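Local coordinates for protein tudor (Drosophila melanogaster, PDB 3NTK) that recognises methylarginine-bearing Aubergine through its last extended Tudor domain and is required during oogenesis for the formation of primordial germ cells, at residues N5-Q10 and S135-V140; M15-Q20 and C111-S116; G51-A56 and R95-E100. All coordinates share one frame; numbering follows the deposited sequence.

Contact 1. Residues N5-Q10 and S135-V140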
loop_
_atom_site.group_PDB
_atom_site.type_symbol
_atom_site.label_atom_id
_atom_site.label_comp_id
_atom_site.label_asym_id
_atom_site.label_seq_id
_atom_site.Cartn_x
_atom_site.Cartn_y
_atom_site.Cartn_z
ATOM N N ASN A 5 -8.807 -10.890 -6.114
ATOM C CA ASN A 5 -7.414 -11.275 -5.934
ATOM C C ASN A 5 -6.579 -10.041 -5.643
ATOM O O ASN A 5 -6.822 -8.969 -6.206
ATOM C CB ASN A 5 -6.864 -11.948 -7.191
ATOM C CG ASN A 5 -7.393 -13.353 -7.377
ATOM O OD1 ASN A 5 -7.467 -14.127 -6.421
ATOM N ND2 ASN A 5 -7.746 -13.697 -8.613
ATOM N N CYS A 6 -5.591 -10.204 -4.773
ATOM C CA CYS A 6 -4.695 -9.121 -4.409
ATOM C C CYS A 6 -3.419 -9.707 -3.833
ATOM O O CYS A 6 -3.309 -10.922 -3.630
ATOM C CB CYS A 6 -5.346 -8.223 -3.360
ATOM S SG CYS A 6 -5.645 -9.037 -1.778
ATOM N N VAL A 7 -2.451 -8.836 -3.587
ATOM C CA VAL A 7 -1.196 -9.236 -2.983
ATOM C C VAL A 7 -1.067 -8.295 -1.799
ATOM O O VAL A 7 -1.429 -7.124 -1.903
ATOM C CB VAL A 7 0.006 -9.036 -3.943
ATOM C CG1 VAL A 7 1.304 -9.310 -3.213
ATOM C CG2 VAL A 7 -0.114 -9.974 -5.139
ATOM N N VAL A 8 -0.591 -8.809 -0.669
ATOM C CA VAL A 8 -0.409 -7.980 0.517
ATOM C C VAL A 8 0.976 -7.346 0.397
ATOM O O VAL A 8 1.975 -8.050 0.277
ATOM C CB VAL A 8 -0.485 -8.832 1.805
ATOM C CG1 VAL A 8 -0.236 -7.961 3.029
ATOM C CG2 VAL A 8 -1.852 -9.500 1.901
ATOM N N VAL A 9 1.039 -6.019 0.420
ATOM C CA VAL A 9 2.319 -5.334 0.284
ATOM C C VAL A 9 2.877 -4.805 1.596
ATOM O O VAL A 9 4.073 -4.516 1.699
ATOM C CB VAL A 9 2.227 -4.163 -0.729
ATOM C CG1 VAL A 9 1.923 -4.710 -2.116
ATOM C CG2 VAL A 9 1.147 -3.167 -0.296
ATOM N N GLN A 10 2.010 -4.674 2.593
ATOM C CA GLN A 10 2.415 -4.188 3.904
ATOM C C GLN A 10 1.473 -4.812 4.927
ATOM O O GLN A 10 0.260 -4.777 4.750
ATOM C CB GLN A 10 2.302 -2.664 3.954
ATOM C CG GLN A 10 2.925 -2.031 5.179
ATOM C CD GLN A 10 4.439 -1.976 5.098
ATOM O OE1 GLN A 10 5.109 -1.584 6.056
ATOM N NE2 GLN A 10 4.986 -2.363 3.947
ATOM N N SER A 135 4.701 -12.434 -1.511
ATOM C CA SER A 135 4.492 -12.286 -2.948
ATOM C C SER A 135 3.330 -13.118 -3.479
ATOM O O SER A 135 2.978 -13.022 -4.656
ATOM C CB SER A 135 5.774 -12.658 -3.703
ATOM O OG SER A 135 6.154 -13.993 -3.423
ATOM N N GLU A 136 2.728 -13.926 -2.613
ATOM C CA GLU A 136 1.624 -14.776 -3.033
ATOM C C GLU A 136 0.294 -14.040 -3.115
ATOM O O GLU A 136 0.102 -12.996 -2.492
ATOM C CB GLU A 136 1.481 -15.969 -2.089
ATOM C CG GLU A 136 2.777 -16.721 -1.851
ATOM C CD GLU A 136 2.545 -18.180 -1.527
ATOM O OE1 GLU A 136 1.637 -18.472 -0.724
ATOM O OE2 GLU A 136 3.274 -19.036 -2.071
ATOM N N THR A 137 -0.624 -14.605 -3.887
ATOM C CA THR A 137 -1.945 -14.021 -4.069
ATOM C C THR A 137 -2.920 -14.448 -2.978
ATOM O O THR A 137 -2.959 -15.612 -2.585
ATOM C CB THR A 137 -2.533 -14.424 -5.442
ATOM O OG1 THR A 137 -1.746 -13.838 -6.486
ATOM C CG2 THR A 137 -3.974 -13.952 -5.573
ATOM N N PHE A 138 -3.693 -13.485 -2.488
ATOM C CA PHE A 138 -4.715 -13.716 -1.473
ATOM C C PHE A 138 -5.986 -13.156 -2.085
ATOM O O PHE A 138 -5.943 -12.548 -3.151
ATOM C CB PHE A 138 -4.420 -12.931 -0.187
ATOM C CG PHE A 138 -3.300 -13.498 0.637
ATOM C CD1 PHE A 138 -1.978 -13.238 0.314
ATOM C CD2 PHE A 138 -3.576 -14.312 1.730
ATOM C CE1 PHE A 138 -0.939 -13.784 1.068
ATOM C CE2 PHE A 138 -2.546 -14.862 2.489
ATOM C CZ PHE A 138 -1.228 -14.598 2.159
ATOM N N GLN A 139 -7.121 -13.370 -1.433
ATOM C CA GLN A 139 -8.366 -12.796 -1.925
ATOM C C GLN A 139 -9.004 -12.053 -0.766
ATOM O O GLN A 139 -8.813 -12.414 0.397
ATOM C CB GLN A 139 -9.343 -13.861 -2.426
ATOM C CG GLN A 139 -8.863 -14.655 -3.624
ATOM C CD GLN A 139 -7.807 -15.655 -3.242
ATOM O OE1 GLN A 139 -8.002 -16.452 -2.317
ATOM N NE2 GLN A 139 -6.681 -15.631 -3.946
ATOM N N VAL A 140 -9.740 -10.999 -1.083
ATOM C CA VAL A 140 -10.428 -10.235 -0.055
ATOM C C VAL A 140 -11.865 -10.011 -0.474
ATOM O O VAL A 140 -12.154 -9.811 -1.657
ATOM C CB VAL A 140 -9.780 -8.844 0.194
ATOM C CG1 VAL A 140 -8.426 -9.006 0.863
ATOM C CG2 VAL A 140 -9.651 -8.079 -1.122
HETATM O O HOH W 1 0.855 -11.332 -0.570
#

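Contact 2. Residues M15-Q20 and C111-S116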
loop_
_atom_site.group_PDB
_atom_site.type_symbol
_atom_site.label_atom_id
_atom_site.label_comp_id
_atom_site.label_asym_id
_atom_site.label_seq_id
_atom_site.Cartn_x
_atom_site.Cartn_y
_atom_site.Cartn_z
ATOM N N MET A 15 -5.663 -5.686 11.834
ATOM C CA MET A 15 -6.413 -4.441 11.803
ATOM C C MET A 15 -5.796 -3.337 10.971
ATOM O O MET A 15 -6.348 -2.246 10.884
ATOM C CB MET A 15 -6.713 -3.931 13.216
ATOM C CG MET A 15 -5.580 -3.955 14.187
ATOM S SD MET A 15 -4.124 -3.101 13.653
ATOM C CE MET A 15 -3.007 -4.432 13.707
ATOM N N SER A 16 -4.655 -3.615 10.352
ATOM C CA SER A 16 -4.028 -2.612 9.506
ATOM C C SER A 16 -2.997 -3.185 8.551
ATOM O O SER A 16 -1.874 -3.512 8.951
ATOM C CB SER A 16 -3.374 -1.517 10.354
ATOM O OG SER A 16 -2.908 -0.462 9.521
ATOM N N PHE A 17 -3.390 -3.316 7.289
ATOM C CA PHE A 17 -2.486 -3.804 6.264
ATOM C C PHE A 17 -2.838 -3.182 4.913
ATOM O O PHE A 17 -3.893 -2.563 4.758
ATOM C CB PHE A 17 -2.488 -5.341 6.192
ATOM C CG PHE A 17 -3.818 -5.956 5.859
ATOM C CD1 PHE A 17 -4.775 -6.167 6.847
ATOM C CD2 PHE A 17 -4.093 -6.380 4.561
ATOM C CE1 PHE A 17 -5.989 -6.797 6.547
ATOM C CE2 PHE A 17 -5.302 -7.010 4.253
ATOM C CZ PHE A 17 -6.249 -7.219 5.247
ATOM N N TYR A 18 -1.933 -3.314 3.951
ATOM C CA TYR A 18 -2.145 -2.758 2.619
ATOM C C TYR A 18 -2.062 -3.827 1.542
ATOM O O TYR A 18 -1.246 -4.747 1.629
ATOM C CB TYR A 18 -1.101 -1.682 2.313
ATOM C CG TYR A 18 -1.263 -0.419 3.121
ATOM C CD1 TYR A 18 -0.783 -0.333 4.432
ATOM C CD2 TYR A 18 -1.902 0.694 2.573
ATOM C CE1 TYR A 18 -0.936 0.842 5.177
ATOM C CE2 TYR A 18 -2.058 1.868 3.303
ATOM C CZ TYR A 18 -1.576 1.937 4.600
ATOM O OH TYR A 18 -1.748 3.106 5.308
ATOM N N VAL A 19 -2.891 -3.679 0.515
ATOM C CA VAL A 19 -2.912 -4.620 -0.591
ATOM C C VAL A 19 -2.907 -3.910 -1.934
ATOM O O VAL A 19 -3.194 -2.715 -2.029
ATOM C CB VAL A 19 -4.168 -5.516 -0.548
ATOM C CG1 VAL A 19 -4.260 -6.214 0.799
ATOM C CG2 VAL A 19 -5.423 -4.687 -0.816
ATOM N N GLN A 20 -2.558 -4.663 -2.967
ATOM C CA GLN A 20 -2.566 -4.165 -4.330
ATOM C C GLN A 20 -3.491 -5.138 -5.042
ATOM O O GLN A 20 -3.184 -6.326 -5.163
ATOM C CB GLN A 20 -1.163 -4.198 -4.950
ATOM C CG GLN A 20 -0.278 -3.009 -4.557
ATOM C CD GLN A 20 1.101 -3.039 -5.212
ATOM O OE1 GLN A 20 1.848 -2.058 -5.160
ATOM N NE2 GLN A 20 1.446 -4.167 -5.822
ATOM N N CYS A 111 -6.519 -1.722 4.402
ATOM C CA CYS A 111 -7.569 -2.651 4.813
ATOM C C CYS A 111 -7.462 -3.000 6.283
ATOM O O CYS A 111 -6.396 -2.877 6.887
ATOM C CB CYS A 111 -7.454 -3.982 4.061
ATOM S SG CYS A 111 -7.530 -3.931 2.282
ATOM N N GLU A 112 -8.576 -3.457 6.850
ATOM C CA GLU A 112 -8.598 -3.919 8.230
ATOM C C GLU A 112 -9.568 -5.091 8.240
ATOM O O GLU A 112 -10.629 -5.037 7.623
ATOM C CB GLU A 112 -9.033 -2.826 9.218
ATOM C CG GLU A 112 -10.450 -2.308 9.110
ATOM C CD GLU A 112 -10.791 -1.355 10.257
ATOM O OE1 GLU A 112 -9.993 -0.424 10.510
ATOM O OE2 GLU A 112 -11.852 -1.521 10.906
ATOM N N LEU A 113 -9.185 -6.162 8.921
ATOM C CA LEU A 113 -10.026 -7.345 8.968
ATOM C C LEU A 113 -11.273 -7.201 9.811
ATOM O O LEU A 113 -11.285 -6.503 10.825
ATOM C CB LEU A 113 -9.247 -8.548 9.510
ATOM C CG LEU A 113 -8.226 -9.254 8.619
ATOM C CD1 LEU A 113 -7.678 -10.468 9.363
ATOM C CD2 LEU A 113 -8.884 -9.676 7.320
ATOM N N ASP A 114 -12.327 -7.869 9.360
ATOM C CA ASP A 114 -13.581 -7.926 10.094
ATOM C C ASP A 114 -13.101 -8.767 11.279
ATOM O O ASP A 114 -12.765 -9.935 11.110
ATOM C CB ASP A 114 -14.608 -8.702 9.269
ATOM C CG ASP A 114 -15.837 -9.105 10.066
ATOM O OD1 ASP A 114 -15.843 -8.968 11.308
ATOM O OD2 ASP A 114 -16.803 -9.576 9.430
ATOM N N ALA A 115 -13.055 -8.172 12.466
ATOM C CA ALA A 115 -12.559 -8.866 13.649
ATOM C C ALA A 115 -13.253 -10.184 14.018
ATOM O O ALA A 115 -12.673 -11.022 14.708
ATOM C CB ALA A 115 -12.579 -7.906 14.847
ATOM N N SER A 116 -14.480 -10.385 13.556
ATOM C CA SER A 116 -15.202 -11.611 13.893
ATOM C C SER A 116 -14.753 -12.832 13.082
ATOM O O SER A 116 -15.119 -13.963 13.408
ATOM C CB SER A 116 -16.697 -11.404 13.669
ATOM O OG SER A 116 -16.981 -11.304 12.284
HETATM O O HOH W 2 -7.487 0.159 10.685
#

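Contact 3. Residues G51-A56 and R95-E100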
loop_
_atom_site.group_PDB
_atom_site.type_symbol
_atom_site.label_atom_id
_atom_site.label_comp_id
_atom_site.label_asym_id
_atom_site.label_seq_id
_atom_site.Cartn_x
_atom_site.Cartn_y
_atom_site.Cartn_z
ATOM N N GLY A 51 0.522 16.533 3.664
ATOM C CA GLY A 51 -0.549 16.398 2.696
ATOM C C GLY A 51 -0.135 16.605 1.249
ATOM O O GLY A 51 -0.837 16.178 0.335
ATOM N N ALA A 52 1.004 17.252 1.034
ATOM C CA ALA A 52 1.484 17.515 -0.317
ATOM C C ALA A 52 1.782 16.229 -1.072
ATOM O O ALA A 52 2.333 15.281 -0.508
ATOM C CB ALA A 52 2.731 18.385 -0.268
ATOM N N LEU A 53 1.414 16.208 -2.349
ATOM C CA LEU A 53 1.650 15.045 -3.196
ATOM C C LEU A 53 2.855 15.353 -4.078
ATOM O O LEU A 53 2.997 16.471 -4.578
ATOM C CB LEU A 53 0.425 14.770 -4.071
ATOM C CG LEU A 53 0.127 13.301 -4.366
ATOM C CD1 LEU A 53 -0.206 12.584 -3.056
ATOM C CD2 LEU A 53 -1.041 13.196 -5.339
ATOM N N CYS A 54 3.727 14.370 -4.266
ATOM C CA CYS A 54 4.910 14.577 -5.086
ATOM C C CYS A 54 5.494 13.237 -5.505
ATOM O O CYS A 54 4.850 12.195 -5.392
ATOM C CB CYS A 54 5.959 15.357 -4.290
ATOM S SG CYS A 54 6.570 14.466 -2.819
ATOM N N VAL A 55 6.717 13.292 -6.012
ATOM C CA VAL A 55 7.459 12.115 -6.425
ATOM C C VAL A 55 8.621 12.108 -5.447
ATOM O O VAL A 55 9.325 13.107 -5.317
ATOM C CB VAL A 55 7.986 12.257 -7.869
ATOM C CG1 VAL A 55 8.855 11.066 -8.229
ATOM C CG2 VAL A 55 6.815 12.356 -8.837
ATOM N N ALA A 56 8.809 10.999 -4.742
ATOM C CA ALA A 56 9.874 10.908 -3.759
ATOM C C ALA A 56 10.678 9.626 -3.923
ATOM O O ALA A 56 10.163 8.603 -4.371
ATOM C CB ALA A 56 9.285 10.986 -2.350
ATOM N N ARG A 95 10.609 15.321 -6.103
ATOM C CA ARG A 95 10.478 15.935 -7.408
ATOM C C ARG A 95 9.003 16.207 -7.641
ATOM O O ARG A 95 8.139 15.591 -7.014
ATOM C CB ARG A 95 11.063 15.025 -8.484
ATOM C CG ARG A 95 12.551 14.768 -8.232
ATOM C CD ARG A 95 13.219 14.001 -9.338
ATOM N NE ARG A 95 14.621 13.759 -9.004
ATOM C CZ ARG A 95 15.459 13.048 -9.747
ATOM N NH1 ARG A 95 15.042 12.502 -10.882
ATOM N NH2 ARG A 95 16.709 12.861 -9.338
ATOM N N GLN A 96 8.713 17.135 -8.538
ATOM C CA GLN A 96 7.331 17.485 -8.809
ATOM C C GLN A 96 6.568 16.416 -9.583
ATOM O O GLN A 96 7.083 15.817 -10.521
ATOM C CB GLN A 96 7.279 18.824 -9.538
ATOM C CG GLN A 96 7.670 19.972 -8.624
ATOM C CD GLN A 96 7.413 21.326 -9.237
ATOM O OE1 GLN A 96 6.388 21.538 -9.888
ATOM N NE2 GLN A 96 8.334 22.261 -9.016
ATOM N N LEU A 97 5.336 16.170 -9.158
ATOM C CA LEU A 97 4.488 15.184 -9.818
ATOM C C LEU A 97 3.613 15.895 -10.845
ATOM O O LEU A 97 2.837 16.783 -10.499
ATOM C CB LEU A 97 3.601 14.482 -8.786
ATOM C CG LEU A 97 2.579 13.448 -9.275
ATOM C CD1 LEU A 97 3.300 12.234 -9.861
ATOM C CD2 LEU A 97 1.692 13.029 -8.102
ATOM N N PRO A 98 3.743 15.529 -12.128
ATOM C CA PRO A 98 2.929 16.161 -13.173
ATOM C C PRO A 98 1.451 16.026 -12.797
ATOM O O PRO A 98 1.044 14.999 -12.247
ATOM C CB PRO A 98 3.285 15.349 -14.417
ATOM C CG PRO A 98 4.724 14.977 -14.163
ATOM C CD PRO A 98 4.706 14.577 -12.706
ATOM N N GLU A 99 0.653 17.052 -13.087
ATOM C CA GLU A 99 -0.765 17.014 -12.747
ATOM C C GLU A 99 -1.459 15.765 -13.283
ATOM O O GLU A 99 -2.300 15.182 -12.607
ATOM C CB GLU A 99 -1.490 18.259 -13.275
ATOM C CG GLU A 99 -1.259 19.537 -12.472
ATOM C CD GLU A 99 0.105 20.160 -12.719
ATOM O OE1 GLU A 99 0.801 19.723 -13.656
ATOM O OE2 GLU A 99 0.475 21.097 -11.980
ATOM N N GLU A 100 -1.103 15.365 -14.497
ATOM C CA GLU A 100 -1.685 14.188 -15.128
ATOM C C GLU A 100 -1.403 12.902 -14.350
ATOM O O GLU A 100 -2.213 11.977 -14.361
ATOM C CB GLU A 100 -1.149 14.056 -16.556
ATOM C CG GLU A 100 -1.545 12.784 -17.276
ATOM C CD GLU A 100 -0.973 12.714 -18.683
ATOM O OE1 GLU A 100 0.251 12.917 -18.840
ATOM O OE2 GLU A 100 -1.747 12.452 -19.630
HETATM O O HOH W 3 4.021 17.610 -6.928
#

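Contact 1. Residues N5-Q10 and S135-V140
The carbonyl oxygen of Cys6 is gripped from the other strand by an N-H and a weaker C-H. The backbone N of Phe138 gives it a hydrogen bond of 2.8 Å, almost straight at 174°. The CA of Thr137 adds a CA-H...O contact to Cys6 O at 3.4 Å. The return bond runs from Cys6 N to Phe138 O at 2.9 Å, which makes Cys6 and Phe138 an antiparallel hydrogen-bonded pair.

One residue along, Asn5 and Gln139 form a non-hydrogen-bonded pair, and their side chains lie alongside each other. Gln139 NE2 donates to Asn5 OD1 over 3.0 Å, in the plane of the Asn5 carbonyl. The two amide planes stand nearly perpendicular, 88° apart. A bend at chi2 of 75° in Gln139 turns its amide back beside that of Asn5. Both amides have further partners: Asn5 ND2 bonds Glu22 OE1, and Gln139 OE1 accepts from Ser159 N. The CG2 methyl of Thr137 lies against Asn5 OD1.

The Cys6 and Phe138 side chains share the other face of the sheet. Cys6 SG meets Val140 CG1 at 3.8 Å. Val8 CG2 comes obliquely to the Phe138 ring, 4.1 Å from Phe138 CD1.

Beyond Val7 the strands diverge. A water links them there: it accepts from Val8 N at 2.9 Å and lies 2.7 Å from Glu136 O.

The chemistry differs by face. Amides bonded on more than one side hold the Asn5 face, which probably limits how far they can turn. On the Cys6 and Phe138 face the contacts are apolar: Phe138 packs against helix 120-131 and Leu155, and Val140 against strand 151-157, in the OB-fold part of the extended Tudor domain.

Contact 2. Residues M15-Q20 and C111-S116
Two backbone hydrogen bonds join Phe17 and Cys111 as an antiparallel hydrogen-bonded pair. Cys111 N reaches Phe17 O at 2.8 Å, and Phe17 N reaches Cys111 O at 3.1 Å. Next to them a water donates to Met15 O at 2.7 Å and to Glu112 OE1 at 2.6 Å. The same OE1 forms a salt bridge with Lys146 NZ.

The packing centres on the Phe17 ring. Its chi1 of 61° sets CG between the backbone N and the carbonyl carbon, and the ring lies across Cys111. Cys111 CB sits over one face, 3.9 Å from the Phe17 ring centroid, in a CH-pi contact. Cys111 SG stands more obliquely to the ring and meets Val19 CG2 at 3.8 Å. The Leu113 side chain crosses that of Phe17 at about a right angle, with Leu113 CG 3.9 Å from Phe17 CE1. Val153 of strand 151-157 touches both Phe17 and Leu113.

Replacing Phe17 with alanine removes the ring, and this would probably open a gap between Cys111, Leu113 and Val153.

Strand 16-21, paired on one side with 4-11 and on the other with 109-113, brings its buried Phe17 ring against Phe11 within the OB-fold sheet of the extended Tudor domain.

Contact 3. Residues G51-A56 and R95-E100
Pairing of the first and last strands of a four-stranded antiparallel sheet closes the Tudor core, a small barrel of the SH3 clan. Here strand 53-58 meets the end of strand 87-95 and the chain that follows it. Val55 and Arg95 are the hydrogen-bonded pair. Arg95 N donates to Val55 O at 2.7 Å with an N-H...O angle of 169°. Val55 N returns a bond to Arg95 O at 2.9 Å.

After Arg95 the direct ladder stops, and a water carries it on. This water donates to Leu53 O at 2.8 Å and accepts from Leu97 N at 3.0 Å.

Leu97 then folds back over strand 53-58. Its CG is anti to the backbone N, chi1 177°, and its two methyls reach different residues. Leu97 CD1 meets Val55 CG2 at 3.7 Å, with the side chains crossing at about a right angle. Leu97 CD2 meets Leu53 CD2 at 3.9 Å. The CB of Leu97 rests near Cys54 CA, which completes a short apolar seam. Cys54 CB lies 3.5 Å from Arg95 O.

The Arg95 side chain starts beside Val55 but runs extended away from the strand, and its NH1 bonds Glu39 O. Gln96 NE2 likewise reaches Ala44 O. Both bonds tie the strand end to the chain that follows helix 25-38.

Phe64 of strand 63-72 touches Val55 and Arg95, while Phe45 packs on Cys54. Ala102 of helix 99-102 touches both Leu53 and Leu97, so this short helix sits against the closing edge of the barrel.

How the contacts relate
Contacts 1 and 2 belong to one mixed sheet, with centres about 11 Å apart. Strands 4-11 and 16-21 are neighbours in it and touch directly, with a classic beta bulge where Val9 and Gln10 both face Tyr18. Contact 3 lies in the separate Tudor core, its centre about 27 Å from the centre of each of the others and across the chain's centre from them. Along the chain the contacts enclose one another: contact 1 spans contact 2, and contact 2 spans contact 3. The OB-fold part is thus built from both ends of the chain, with the Tudor core inserted between them, as in other extended Tudor domains.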